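Local coordinates for nitrogenase iron-molybdenum cofactor biosynthesis protein NifB (Methanothermobacter thermautotrophicus, PDB 7JMA) that probably carries out the radical SAM-dependent carbide insertion that couples two [4Fe-4S] clusters into the [8Fe-9S-C] precursor of the nitrogenase iron-molybdenum cofactor, at residues E129-G134 with A185-I190; S195-G200 with E204-I209. All coordinates share one frame; numbering follows the deposited sequence.

Contact 1. Residues E129-G134 with A185-I190; sequences ELAELG and AERGII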
ATOM      1  N   GLU A 129       1.324   3.542  16.058  1.00 37.39           N
ATOM      2  CA  GLU A 129      -0.060   3.970  16.206  1.00 36.86           C
ATOM      3  C   GLU A 129      -1.014   2.997  15.523  1.00 35.55           C
ATOM      4  O   GLU A 129      -2.090   2.692  16.056  1.00 38.27           O
ATOM      5  CB  GLU A 129      -0.211   5.373  15.622  1.00 42.29           C
ATOM      6  CG  GLU A 129      -1.565   5.984  15.824  1.00 54.03           C
ATOM      7  CD  GLU A 129      -1.588   7.446  15.416  1.00 65.28           C
ATOM      8  OE1 GLU A 129      -2.612   8.114  15.666  1.00 74.05           O
ATOM      9  OE2 GLU A 129      -0.578   7.920  14.850  1.00 61.43           O
ATOM     10  N   LEU A 130      -0.645   2.524  14.332  1.00 36.44           N
ATOM     11  CA  LEU A 130      -1.465   1.556  13.607  1.00 33.21           C
ATOM     12  C   LEU A 130      -1.742   0.335  14.460  1.00 35.96           C
ATOM     13  O   LEU A 130      -2.885  -0.127  14.549  1.00 35.78           O
ATOM     14  CB  LEU A 130      -0.761   1.136  12.317  1.00 29.25           C
ATOM     15  CG  LEU A 130      -0.677   2.249  11.287  1.00 31.98           C
ATOM     16  CD1 LEU A 130      -0.139   1.675   9.996  1.00 35.98           C
ATOM     17  CD2 LEU A 130      -2.060   2.837  11.121  1.00 35.72           C
ATOM     18  N   ALA A 131      -0.693  -0.202  15.087  1.00 35.61           N
ATOM     19  CA  ALA A 131      -0.848  -1.358  15.961  1.00 40.41           C
ATOM     20  C   ALA A 131      -1.795  -1.059  17.112  1.00 41.00           C
ATOM     21  O   ALA A 131      -2.669  -1.871  17.431  1.00 39.40           O
ATOM     22  CB  ALA A 131       0.518  -1.786  16.493  1.00 40.87           C
ATOM     23  N   GLU A 132      -1.639   0.106  17.743  1.00 39.40           N
ATOM     24  CA  GLU A 132      -2.485   0.456  18.879  1.00 43.08           C
ATOM     25  C   GLU A 132      -3.948   0.605  18.480  1.00 45.14           C
ATOM     26  O   GLU A 132      -4.837   0.425  19.320  1.00 44.23           O
ATOM     27  CB  GLU A 132      -1.978   1.743  19.531  1.00 44.42           C
ATOM     28  CG  GLU A 132      -0.531   1.687  19.998  1.00 64.94           C
ATOM     29  CD  GLU A 132      -0.128   2.900  20.822  1.00 86.61           C
ATOM     30  OE1 GLU A 132      -1.029   3.612  21.314  1.00 94.34           O
ATOM     31  OE2 GLU A 132       1.089   3.146  20.971  1.00 91.04           O
ATOM     32  N   LEU A 133      -4.224   0.948  17.219  1.00 36.93           N
ATOM     33  CA  LEU A 133      -5.593   1.148  16.760  1.00 38.55           C
ATOM     34  C   LEU A 133      -6.247  -0.119  16.226  1.00 44.13           C
ATOM     35  O   LEU A 133      -7.396  -0.057  15.771  1.00 52.62           O
ATOM     36  CB  LEU A 133      -5.628   2.226  15.678  1.00 37.22           C
ATOM     37  CG  LEU A 133      -5.200   3.600  16.179  1.00 46.37           C
ATOM     38  CD1 LEU A 133      -5.124   4.589  15.030  1.00 44.69           C
ATOM     39  CD2 LEU A 133      -6.154   4.075  17.245  1.00 52.21           C
ATOM     40  N   GLY A 134      -5.552  -1.250  16.248  1.00 41.60           N
ATOM     41  CA  GLY A 134      -6.183  -2.499  15.875  1.00 46.41           C
ATOM     42  C   GLY A 134      -6.148  -2.824  14.403  1.00 40.87           C
ATOM     43  O   GLY A 134      -6.906  -3.695  13.955  1.00 39.46           O
ATOM     44  N   ALA A 185       5.460  -5.739  10.605  1.00 24.21           N
ATOM     45  CA  ALA A 185       5.532  -7.189  10.770  1.00 26.18           C
ATOM     46  C   ALA A 185       5.898  -7.580  12.196  1.00 26.61           C
ATOM     47  O   ALA A 185       5.387  -8.585  12.714  1.00 26.65           O
ATOM     48  CB  ALA A 185       6.541  -7.779   9.781  1.00 25.64           C
ATOM     49  N   GLU A 186       6.814  -6.835  12.837  1.00 26.58           N
ATOM     50  CA  GLU A 186       7.239  -7.215  14.181  1.00 30.44           C
ATOM     51  C   GLU A 186       6.146  -6.963  15.213  1.00 28.94           C
ATOM     52  O   GLU A 186       6.192  -7.529  16.311  1.00 29.46           O
ATOM     53  CB  GLU A 186       8.529  -6.488  14.555  1.00 33.94           C
ATOM     54  CG  GLU A 186       8.396  -5.012  14.784  1.00 43.79           C
ATOM     55  CD  GLU A 186       9.753  -4.314  14.828  1.00 63.71           C
ATOM     56  OE1 GLU A 186       9.793  -3.107  15.152  1.00 64.61           O
ATOM     57  OE2 GLU A 186      10.778  -4.975  14.537  1.00 58.45           O
ATOM     58  N   ARG A 187       5.150  -6.155  14.865  1.00 32.26           N
ATOM     59  CA  ARG A 187       3.995  -5.894  15.710  1.00 29.22           C
ATOM     60  C   ARG A 187       2.818  -6.809  15.410  1.00 28.48           C
ATOM     61  O   ARG A 187       1.752  -6.644  16.011  1.00 32.90           O
ATOM     62  CB  ARG A 187       3.575  -4.420  15.571  1.00 29.37           C
ATOM     63  CG  ARG A 187       4.505  -3.476  16.297  1.00 32.31           C
ATOM     64  CD  ARG A 187       4.528  -2.078  15.700  1.00 42.44           C
ATOM     65  NE  ARG A 187       5.443  -1.215  16.448  1.00 43.92           N
ATOM     66  CZ  ARG A 187       6.754  -1.135  16.229  1.00 50.60           C
ATOM     67  NH1 ARG A 187       7.322  -1.860  15.271  1.00 44.06           N
ATOM     68  NH2 ARG A 187       7.503  -0.323  16.969  1.00 54.63           N
ATOM     69  N   GLY A 188       2.984  -7.804  14.536  1.00 26.06           N
ATOM     70  CA  GLY A 188       1.931  -8.754  14.270  1.00 25.32           C
ATOM     71  C   GLY A 188       0.999  -8.373  13.149  1.00 26.77           C
ATOM     72  O   GLY A 188       0.106  -9.158  12.819  1.00 31.07           O
ATOM     73  N   ILE A 189       1.191  -7.208  12.528  1.00 26.63           N
ATOM     74  CA  ILE A 189       0.309  -6.788  11.452  1.00 30.70           C
ATOM     75  C   ILE A 189       0.707  -7.530  10.188  1.00 28.20           C
ATOM     76  O   ILE A 189       1.895  -7.590   9.851  1.00 28.66           O
ATOM     77  CB  ILE A 189       0.401  -5.270  11.246  1.00 27.65           C
ATOM     78  CG1 ILE A 189      -0.192  -4.567  12.475  1.00 35.04           C
ATOM     79  CG2 ILE A 189      -0.241  -4.906   9.927  1.00 29.14           C
ATOM     80  CD1 ILE A 189       0.134  -3.076  12.570  1.00 40.44           C
ATOM     81  N   ILE A 190      -0.275  -8.105   9.498  1.00 26.60           N
ATOM     82  CA  ILE A 190       0.001  -8.831   8.261  1.00 26.35           C
ATOM     83  C   ILE A 190       0.370  -7.828   7.183  1.00 30.81           C
ATOM     84  O   ILE A 190      -0.404  -6.910   6.898  1.00 28.03           O
ATOM     85  CB  ILE A 190      -1.211  -9.653   7.826  1.00 25.87           C
ATOM     86  CG1 ILE A 190      -1.598 -10.678   8.906  1.00 31.37           C
ATOM     87  CG2 ILE A 190      -0.969 -10.306   6.463  1.00 29.11           C
ATOM     88  CD1 ILE A 190      -2.974 -11.240   8.671  1.00 33.82           C
TER
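Where helices 123-132 and 166-186 of the radical SAM domain both run out, Ala131 in the last turn of the first meets Arg187 and Ile189 just past the end of the second. Both helices finish in Schellman motifs, with Gly134 and Gly188 at positive phi. The Ala131 methyl lies against the aliphatic part of Arg187, with CB 4.1 Å from Arg187 CD. Ile189 reaches in with its longer branch: CG1 stands anti to its own carbonyl carbon (chi1 -68°), and CD1 comes to 3.9 Å from Ala131 N, while Leu130 CB lies 4.3 Å from the same Ile189 CD1. The Arg187 chain is extended from CG to NE and carries its guanidinium past the alanine to Asp128 on the facing helix, a salt bridge through NH2. On its own side, Arg187 NH1 pairs with Glu186 OE1 at 2.8 Å, with that oxygen 26° out of the guanidinium plane. A leucine in this position would probably leave the carboxylates of Asp128 and Glu186 without the cation they share. Behind this seam, Leu130 packs on Phe99 of helix 96-108 and on Leu184, and Ile189 rests on Val138 of strand 137-141.

Contact 2. Residues S195-G200 with E204-I209; sequences SVLIPG and EHIVDI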
ATOM      1  N   SER A 195       2.916  -4.824  -6.041  1.00 30.38           N
ATOM      2  CA  SER A 195       3.930  -4.362  -6.977  1.00 32.89           C
ATOM      3  C   SER A 195       3.313  -4.269  -8.362  1.00 31.20           C
ATOM      4  O   SER A 195       2.716  -5.237  -8.844  1.00 32.69           O
ATOM      5  CB  SER A 195       5.140  -5.300  -6.986  1.00 37.17           C
ATOM      6  OG  SER A 195       5.672  -5.429  -5.673  1.00 36.61           O
ATOM      7  N   VAL A 196       3.442  -3.102  -8.994  1.00 31.99           N
ATOM      8  CA  VAL A 196       2.943  -2.911 -10.353  1.00 34.51           C
ATOM      9  C   VAL A 196       3.983  -3.412 -11.346  1.00 34.66           C
ATOM     10  O   VAL A 196       5.147  -2.989 -11.326  1.00 36.70           O
ATOM     11  CB  VAL A 196       2.603  -1.435 -10.608  1.00 34.93           C
ATOM     12  CG1 VAL A 196       2.109  -1.235 -12.055  1.00 37.15           C
ATOM     13  CG2 VAL A 196       1.563  -0.950  -9.591  1.00 39.44           C
ATOM     14  N   LEU A 197       3.563  -4.310 -12.228  1.00 37.19           N
ATOM     15  CA  LEU A 197       4.454  -4.857 -13.241  1.00 36.23           C
ATOM     16  C   LEU A 197       4.511  -3.878 -14.408  1.00 39.49           C
ATOM     17  O   LEU A 197       3.515  -3.675 -15.103  1.00 37.68           O
ATOM     18  CB  LEU A 197       3.958  -6.229 -13.681  1.00 37.94           C
ATOM     19  CG  LEU A 197       4.736  -6.903 -14.799  1.00 48.02           C
ATOM     20  CD1 LEU A 197       6.188  -7.025 -14.397  1.00 53.21           C
ATOM     21  CD2 LEU A 197       4.133  -8.265 -15.078  1.00 50.42           C
ATOM     22  N   ILE A 198       5.668  -3.254 -14.608  1.00 43.30           N
ATOM     23  CA  ILE A 198       5.849  -2.269 -15.671  1.00 44.01           C
ATOM     24  C   ILE A 198       6.768  -2.882 -16.716  1.00 48.25           C
ATOM     25  O   ILE A 198       7.991  -2.938 -16.511  1.00 49.16           O
ATOM     26  CB  ILE A 198       6.424  -0.945 -15.143  1.00 36.50           C
ATOM     27  CG1 ILE A 198       5.545  -0.360 -14.037  1.00 39.32           C
ATOM     28  CG2 ILE A 198       6.548   0.069 -16.293  1.00 46.17           C
ATOM     29  CD1 ILE A 198       6.299   0.532 -13.066  1.00 36.89           C
ATOM     30  N   PRO A 199       6.229  -3.351 -17.837  1.00 47.66           N
ATOM     31  CA  PRO A 199       7.071  -4.005 -18.845  1.00 55.18           C
ATOM     32  C   PRO A 199       8.165  -3.067 -19.328  1.00 51.42           C
ATOM     33  O   PRO A 199       7.918  -1.896 -19.625  1.00 55.16           O
ATOM     34  CB  PRO A 199       6.080  -4.349 -19.961  1.00 60.03           C
ATOM     35  CG  PRO A 199       4.755  -4.386 -19.283  1.00 59.34           C
ATOM     36  CD  PRO A 199       4.812  -3.339 -18.222  1.00 50.18           C
ATOM     37  N   GLY A 200       9.387  -3.584 -19.374  1.00 53.15           N
ATOM     38  CA  GLY A 200      10.516  -2.797 -19.817  1.00 59.19           C
ATOM     39  C   GLY A 200      11.097  -1.873 -18.776  1.00 58.50           C
ATOM     40  O   GLY A 200      12.008  -1.104 -19.095  1.00 62.64           O
ATOM     41  N   GLU A 204      11.848  -7.616 -14.893  1.00 51.80           N
ATOM     42  CA  GLU A 204      12.835  -8.573 -14.411  1.00 53.80           C
ATOM     43  C   GLU A 204      13.293  -8.266 -12.994  1.00 54.07           C
ATOM     44  O   GLU A 204      14.129  -8.994 -12.447  1.00 57.04           O
ATOM     45  CB  GLU A 204      14.041  -8.601 -15.348  1.00 60.80           C
ATOM     46  CG  GLU A 204      13.712  -9.065 -16.755  1.00 71.96           C
ATOM     47  CD  GLU A 204      14.800  -8.712 -17.746  1.00 87.10           C
ATOM     48  OE1 GLU A 204      15.983  -8.690 -17.344  1.00 94.23           O
ATOM     49  OE2 GLU A 204      14.474  -8.457 -18.925  1.00 95.77           O
ATOM     50  N   HIS A 205      12.747  -7.218 -12.394  1.00 44.36           N
ATOM     51  CA  HIS A 205      13.135  -6.731 -11.085  1.00 45.66           C
ATOM     52  C   HIS A 205      12.169  -7.163  -9.989  1.00 46.21           C
ATOM     53  O   HIS A 205      12.480  -7.000  -8.803  1.00 45.91           O
ATOM     54  CB  HIS A 205      13.222  -5.199 -11.148  1.00 45.84           C
ATOM     55  CG  HIS A 205      13.584  -4.548  -9.858  1.00 44.24           C
ATOM     56  ND1 HIS A 205      14.763  -4.814  -9.198  1.00 51.65           N
ATOM     57  CD2 HIS A 205      12.934  -3.621  -9.115  1.00 42.28           C
ATOM     58  CE1 HIS A 205      14.818  -4.087  -8.096  1.00 49.06           C
ATOM     59  NE2 HIS A 205      13.720  -3.355  -8.022  1.00 45.54           N
ATOM     60  N   ILE A 206      11.020  -7.730 -10.358  1.00 44.52           N
ATOM     61  CA  ILE A 206       9.999  -8.052  -9.368  1.00 45.10           C
ATOM     62  C   ILE A 206      10.492  -9.114  -8.390  1.00 42.79           C
ATOM     63  O   ILE A 206      10.144  -9.070  -7.207  1.00 40.94           O
ATOM     64  CB  ILE A 206       8.697  -8.482 -10.070  1.00 46.85           C
ATOM     65  CG1 ILE A 206       8.242  -7.412 -11.068  1.00 42.57           C
ATOM     66  CG2 ILE A 206       7.612  -8.754  -9.057  1.00 46.59           C
ATOM     67  CD1 ILE A 206       7.796  -6.135 -10.439  1.00 38.43           C
ATOM     68  N   VAL A 207      11.312 -10.069  -8.840  1.00 43.59           N
ATOM     69  CA  VAL A 207      11.788 -11.082  -7.897  1.00 47.33           C
ATOM     70  C   VAL A 207      12.766 -10.470  -6.894  1.00 48.12           C
ATOM     71  O   VAL A 207      12.870 -10.938  -5.752  1.00 43.50           O
ATOM     72  CB  VAL A 207      12.409 -12.285  -8.633  1.00 55.30           C
ATOM     73  CG1 VAL A 207      11.320 -13.194  -9.182  1.00 57.85           C
ATOM     74  CG2 VAL A 207      13.321 -11.820  -9.747  1.00 53.84           C
ATOM     75  N   ASP A 208      13.498  -9.422  -7.292  1.00 43.32           N
ATOM     76  CA  ASP A 208      14.329  -8.699  -6.331  1.00 44.96           C
ATOM     77  C   ASP A 208      13.468  -8.036  -5.267  1.00 41.45           C
ATOM     78  O   ASP A 208      13.801  -8.071  -4.075  1.00 40.52           O
ATOM     79  CB  ASP A 208      15.186  -7.646  -7.036  1.00 48.94           C
ATOM     80  CG  ASP A 208      16.057  -8.230  -8.123  1.00 59.48           C
ATOM     81  OD1 ASP A 208      16.712  -9.261  -7.865  1.00 64.26           O
ATOM     82  OD2 ASP A 208      16.089  -7.650  -9.230  1.00 62.58           O
ATOM     83  N   ILE A 209      12.363  -7.407  -5.684  1.00 36.80           N
ATOM     84  CA  ILE A 209      11.414  -6.864  -4.714  1.00 33.31           C
ATOM     85  C   ILE A 209      10.982  -7.955  -3.746  1.00 35.59           C
ATOM     86  O   ILE A 209      11.022  -7.782  -2.524  1.00 33.26           O
ATOM     87  CB  ILE A 209      10.196  -6.250  -5.426  1.00 31.97           C
ATOM     88  CG1 ILE A 209      10.621  -5.106  -6.348  1.00 33.52           C
ATOM     89  CG2 ILE A 209       9.190  -5.714  -4.397  1.00 32.09           C
ATOM     90  CD1 ILE A 209       9.476  -4.587  -7.176  1.00 34.81           C
TER
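With CG anti to the backbone N (chi1 177°) and chi2 at 57°, Leu197 lays CD1 against CG1 of Ile206, itself anti to the carbonyl carbon. The two side chains cross at about a right angle, with Leu197 CD1 3.9 Å from Ile206 CG1. From the same isoleucine, CD1 lies 4.4 Å from Ser195 CB and 4.2 Å from the backbone atom Val196 O. One helical turn on, Ile209 presents its CG2 methyl at 3.8 Å from Ser195 OG. That hydroxyl is buried against apolar carbon on this side, yet it is satisfied by a hydrogen bond with Val142 O. At the start of the helix, His205 ND1 donates to Asp208 OD2 over 3.1 Å, the carboxylate oxygen using its anti lone pair and lying 28° out of the imidazole plane. His205 NE2 is bonded to Val145 N, so both ring nitrogens have partners and the rotation of the ring is probably fixed. Ile206 also packs on Met221 and Ile223 of strand 220-225 and on Val250 of helix 240-251. This is the strand-to-helix packing of a beta-alpha-beta unit, here strand 190-197, helix 206-216 and strand 220-225, in the partial TIM-barrel fold of radical SAM enzymes.

In the fold
From the N terminus, the chain first supplies residues 129-134, at the end of helix 123-132. It then runs through strand 137-141, the hairpin 154-165 and the long helix 166-186 before residues 185-190 close contact 1, a loop with 50 residues between its segments. Strand 190-197 follows directly and leads into contact 2, which closes across only three residues as helix 206-216 begins. The contacts therefore stand in series, neither nested nor crossed, with centres about 27 Å apart on opposite sides of the chain's centre. Contact 1 joins two helix ends where strand 190-197 starts; contact 2 packs the far end of that strand against the next helix.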